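Poly(Beta-D-mannuronate) lyase (Pseudopedobacter saltans, PDB 7O79) probably cleaves poly(beta-D-mannuronate), the mannuronate polymer of alginate, as a family 6 polysaccharide lyase built on a parallel beta-helix. Local coordinates at residues F108-Q112 against K113-Y117; G171-I174 against F175-W178. All coordinates share one frame; numbering follows the deposited sequence.

Contacts 1 and 2 are local bends of the chain that precede strands of the same beta-helix, the first partly buried and the second buried. Contact 1 belongs to the loop leading into strand 118-122, and its centre lies about 21 Å from the centre of the chain. Contact 2, about 6 Å from that centre, leads into strand 175-177, with strand 144-146 between the two strands. The centres of contacts 1 and 2 are about 16 Å apart; their nearest atoms, about 5 Å apart, do not touch. N139 connects them: its side chain bonds to T115 O and its carbonyl oxygen accepts from R172 NE. Y118, next to Y117 in the chain, bonds through its hydroxyl to R176.

Contact 1. Residues F108-Q112 against K113-Y117; sequences FNPSQ and KSTGY
The Y117 ring presents its hydroxyl edge to F108, whose carbonyl oxygen lies near the ring plane, while P110 approaches the same end of the ring obliquely. Y117 OH donates to F108 O over a very short 2.5 Å, and it also takes part in a weak hydrogen bond with L85 N. P110 comes from the opposite direction, its CD 3.9 Å from Y117 CZ. With Y117 CG placed between the backbone N and the carbonyl carbon (chi1 50°), the ring is turned toward F108 and its hydroxyl brought to the carbonyl oxygen. A phenylalanine in place of Y117 would probably leave F108 O without this donor and remove the hydroxyl contact with P110 CD.

P110 also meets T115, CB to CB at 3.9 Å. Farther round the bend, T115 N donates to Q112 O at 3.1 Å. Water 1 links S111, just before the turn, to T115 at its end, 2.9 Å from S111 OG and more weakly bound, at 3.3 Å, to T115 OG1. Within the turn, K113 NZ forms a salt bridge with D169. The Q112-T115 bond closes a type I beta turn, here set in a loop joining strands 99-106 and 118-122 of a parallel beta-helix.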
# COMPACT_ATOMS: atom_id res chain seq x y z
N PHE A 108 -1.11 -19.21 5.55
CA PHE A 108 -2.51 -19.49 5.85
C PHE A 108 -3.35 -19.59 4.57
O PHE A 108 -4.36 -18.91 4.39
CB PHE A 108 -3.05 -18.42 6.78
CG PHE A 108 -4.21 -18.85 7.63
CD1 PHE A 108 -4.03 -19.66 8.73
CD2 PHE A 108 -5.49 -18.40 7.33
CE1 PHE A 108 -5.11 -20.04 9.53
CE2 PHE A 108 -6.59 -18.77 8.11
CZ PHE A 108 -6.39 -19.60 9.22
N ASN A 109 -2.93 -20.52 3.69
CA ASN A 109 -3.31 -20.52 2.29
C ASN A 109 -4.30 -21.63 1.93
O ASN A 109 -4.24 -22.74 2.47
CB ASN A 109 -2.07 -20.64 1.40
CG ASN A 109 -1.14 -19.46 1.55
OD1 ASN A 109 -1.59 -18.31 1.59
ND2 ASN A 109 0.17 -19.72 1.59
N PRO A 110 -5.21 -21.36 1.01
CA PRO A 110 -6.12 -22.39 0.51
C PRO A 110 -5.40 -23.22 -0.55
O PRO A 110 -4.24 -22.97 -0.87
CB PRO A 110 -7.26 -21.57 -0.09
CG PRO A 110 -6.52 -20.38 -0.68
CD PRO A 110 -5.37 -20.09 0.27
N SER A 111 -6.11 -24.21 -1.10
CA SER A 111 -5.45 -25.06 -2.09
C SER A 111 -5.46 -24.44 -3.49
O SER A 111 -4.49 -24.59 -4.23
CB SER A 111 -6.06 -26.46 -2.11
OG SER A 111 -7.44 -26.42 -2.39
N GLN A 112 -6.53 -23.74 -3.89
CA GLN A 112 -6.52 -23.09 -5.19
C GLN A 112 -6.16 -21.62 -4.97
O GLN A 112 -6.73 -20.97 -4.09
CB GLN A 112 -7.87 -23.11 -5.95
CG GLN A 112 -8.44 -24.42 -6.57
CD GLN A 112 -8.98 -25.43 -5.56
OE1 GLN A 112 -8.51 -26.55 -5.44
NE2 GLN A 112 -10.11 -25.05 -4.92
N LYS A 113 -5.27 -21.08 -5.81
CA LYS A 113 -5.02 -19.64 -5.81
C LYS A 113 -6.30 -18.83 -6.01
O LYS A 113 -6.46 -17.75 -5.44
CB LYS A 113 -3.99 -19.31 -6.90
CG LYS A 113 -3.83 -17.82 -7.19
CD LYS A 113 -2.83 -17.58 -8.31
CE LYS A 113 -3.39 -17.91 -9.70
NZ LYS A 113 -2.44 -17.45 -10.76
N SER A 114 -7.22 -19.35 -6.82
CA SER A 114 -8.46 -18.65 -7.12
C SER A 114 -9.42 -18.56 -5.93
O SER A 114 -10.41 -17.83 -6.01
CB SER A 114 -9.15 -19.36 -8.27
OG SER A 114 -9.53 -20.66 -7.84
N THR A 115 -9.16 -19.28 -4.85
CA THR A 115 -9.95 -19.12 -3.63
C THR A 115 -9.42 -17.86 -2.93
O THR A 115 -8.45 -17.90 -2.17
CB THR A 115 -9.84 -20.35 -2.75
OG1 THR A 115 -10.34 -21.49 -3.47
CG2 THR A 115 -10.66 -20.18 -1.47
N GLY A 116 -10.05 -16.72 -3.23
CA GLY A 116 -9.56 -15.44 -2.75
C GLY A 116 -10.09 -15.03 -1.38
O GLY A 116 -11.24 -15.28 -1.04
N TYR A 117 -9.21 -14.38 -0.61
CA TYR A 117 -9.59 -13.66 0.60
C TYR A 117 -8.45 -12.75 1.06
O TYR A 117 -7.27 -13.02 0.77
CB TYR A 117 -10.00 -14.61 1.74
CG TYR A 117 -9.05 -15.76 2.06
CD1 TYR A 117 -8.03 -15.60 2.99
CD2 TYR A 117 -9.24 -17.03 1.52
CE1 TYR A 117 -7.18 -16.65 3.32
CE2 TYR A 117 -8.39 -18.09 1.85
CZ TYR A 117 -7.37 -17.90 2.76
OH TYR A 117 -6.51 -18.93 3.12
O HOH W 1 -9.19 -24.18 -1.93

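Contact 2. Residues G171-I174 against F175-W178; sequences GREI and FRIW
E173 and I174 bring the chain round into F175, where the backbone straightens into the short strand 175-177. No hydrogen bond joins 171-174 to 175-178; instead, the backbone bonds reach neighbouring strands of the beta-helix, I174 to V144 and I210, and F175 to I210. At the start of the bend G171 has a positive phi of 104°, and a CB there would be driven into the carbonyl oxygen of the preceding residue.

I174 and F175 form the apolar part of the contact. The CG2 branch of I174 comes to 3.8 Å from F175 CD1, and the ring meets the I174 carbonyl carbon obliquely, F175 CD1 3.6 Å from I174 C. Outside the two segments, F175 meets the ring of F161 and packs on I195 and F200.

Polar contact falls to E173 and R176. R176 sends CG anti to its backbone N (chi1 180°), runs out extended and bends at chi3, so that its guanidinium comes round beside the E173 carboxylate. The two planes stand 72° apart, and E173 OE2, 4.2 Å from R176 NH1, stands off the guanidinium plane, where none of its hydrogens reach. Water 2 makes the connection: it donates to E173 OE1 over a short 2.5 Å and accepts in the guanidinium plane from R176 NH1 at 3.0 Å. W178 CZ2 stands 3.0 Å above the R176 guanidinium plane, offset toward the rim, and R176 NH2 bonds to Y118.

E173 OE2 lies close to E206 OE2, which accepts from the backbone N of G171 and R172; R176 may help offset negative charge here. With the water gripping both groups and no direct salt bridge, E173 and R176 are held together mainly by that bridge and by weaker attraction between charges.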
# COMPACT_ATOMS: atom_id res chain seq x y z
N GLY A 171 -4.58 -7.97 -8.38
CA GLY A 171 -5.36 -8.31 -7.22
C GLY A 171 -4.60 -9.06 -6.16
O GLY A 171 -5.23 -9.55 -5.22
N ARG A 172 -3.28 -9.15 -6.27
CA ARG A 172 -2.43 -9.70 -5.21
C ARG A 172 -1.45 -8.64 -4.71
O ARG A 172 -0.26 -8.90 -4.52
CB ARG A 172 -1.70 -10.96 -5.69
CG ARG A 172 -2.67 -12.10 -6.04
CD ARG A 172 -1.91 -13.41 -6.26
NE ARG A 172 -1.19 -13.76 -5.04
CZ ARG A 172 0.11 -14.02 -4.98
NH1 ARG A 172 0.84 -13.97 -6.09
NH2 ARG A 172 0.68 -14.30 -3.81
N GLU A 173 -1.94 -7.41 -4.53
CA GLU A 173 -1.17 -6.35 -3.90
C GLU A 173 -0.87 -6.71 -2.45
O GLU A 173 -1.53 -7.57 -1.85
CB GLU A 173 -1.95 -5.02 -3.94
CG GLU A 173 -2.36 -4.57 -5.34
CD GLU A 173 -3.72 -5.10 -5.78
OE1 GLU A 173 -4.31 -4.51 -6.70
OE2 GLU A 173 -4.19 -6.12 -5.20
N ILE A 174 0.12 -6.04 -1.88
CA ILE A 174 0.28 -6.18 -0.43
C ILE A 174 -0.70 -5.27 0.30
O ILE A 174 -1.32 -5.67 1.30
CB ILE A 174 1.74 -5.91 -0.01
CG1 ILE A 174 2.71 -6.80 -0.81
CG2 ILE A 174 1.90 -6.20 1.49
CD1 ILE A 174 2.28 -8.29 -0.92
N PHE A 175 -0.89 -4.05 -0.21
CA PHE A 175 -1.85 -3.07 0.30
C PHE A 175 -2.68 -2.55 -0.87
O PHE A 175 -2.12 -2.15 -1.89
CB PHE A 175 -1.14 -1.87 0.96
CG PHE A 175 -0.56 -2.15 2.33
CD1 PHE A 175 0.71 -2.70 2.47
CD2 PHE A 175 -1.25 -1.78 3.48
CE1 PHE A 175 1.27 -2.92 3.74
CE2 PHE A 175 -0.70 -1.98 4.76
CZ PHE A 175 0.56 -2.54 4.88
N ARG A 176 -4.01 -2.53 -0.72
CA ARG A 176 -4.89 -1.84 -1.66
C ARG A 176 -5.83 -0.94 -0.86
O ARG A 176 -6.63 -1.42 -0.06
CB ARG A 176 -5.67 -2.84 -2.53
CG ARG A 176 -6.61 -2.15 -3.53
CD ARG A 176 -7.38 -3.14 -4.45
NE ARG A 176 -8.35 -3.95 -3.73
CZ ARG A 176 -8.81 -5.13 -4.14
NH1 ARG A 176 -8.41 -5.63 -5.31
NH2 ARG A 176 -9.69 -5.79 -3.40
N ILE A 177 -5.71 0.38 -1.07
CA ILE A 177 -6.39 1.38 -0.24
C ILE A 177 -7.50 2.04 -1.05
O ILE A 177 -7.27 3.01 -1.78
CB ILE A 177 -5.43 2.44 0.33
CG1 ILE A 177 -4.15 1.78 0.85
CG2 ILE A 177 -6.16 3.30 1.38
CD1 ILE A 177 -4.41 0.79 1.97
N TRP A 178 -8.73 1.57 -0.85
CA TRP A 178 -9.89 2.26 -1.39
C TRP A 178 -10.33 3.36 -0.43
O TRP A 178 -9.85 3.45 0.71
CB TRP A 178 -11.05 1.28 -1.59
CG TRP A 178 -10.87 0.28 -2.70
CD1 TRP A 178 -10.20 0.44 -3.88
CD2 TRP A 178 -11.41 -1.05 -2.73
NE1 TRP A 178 -10.27 -0.71 -4.64
CE2 TRP A 178 -11.02 -1.64 -3.95
CE3 TRP A 178 -12.19 -1.79 -1.83
CZ2 TRP A 178 -11.38 -2.95 -4.30
CZ3 TRP A 178 -12.56 -3.09 -2.18
CH2 TRP A 178 -12.15 -3.66 -3.41
O HOH W 2 -6.63 -4.86 -7.56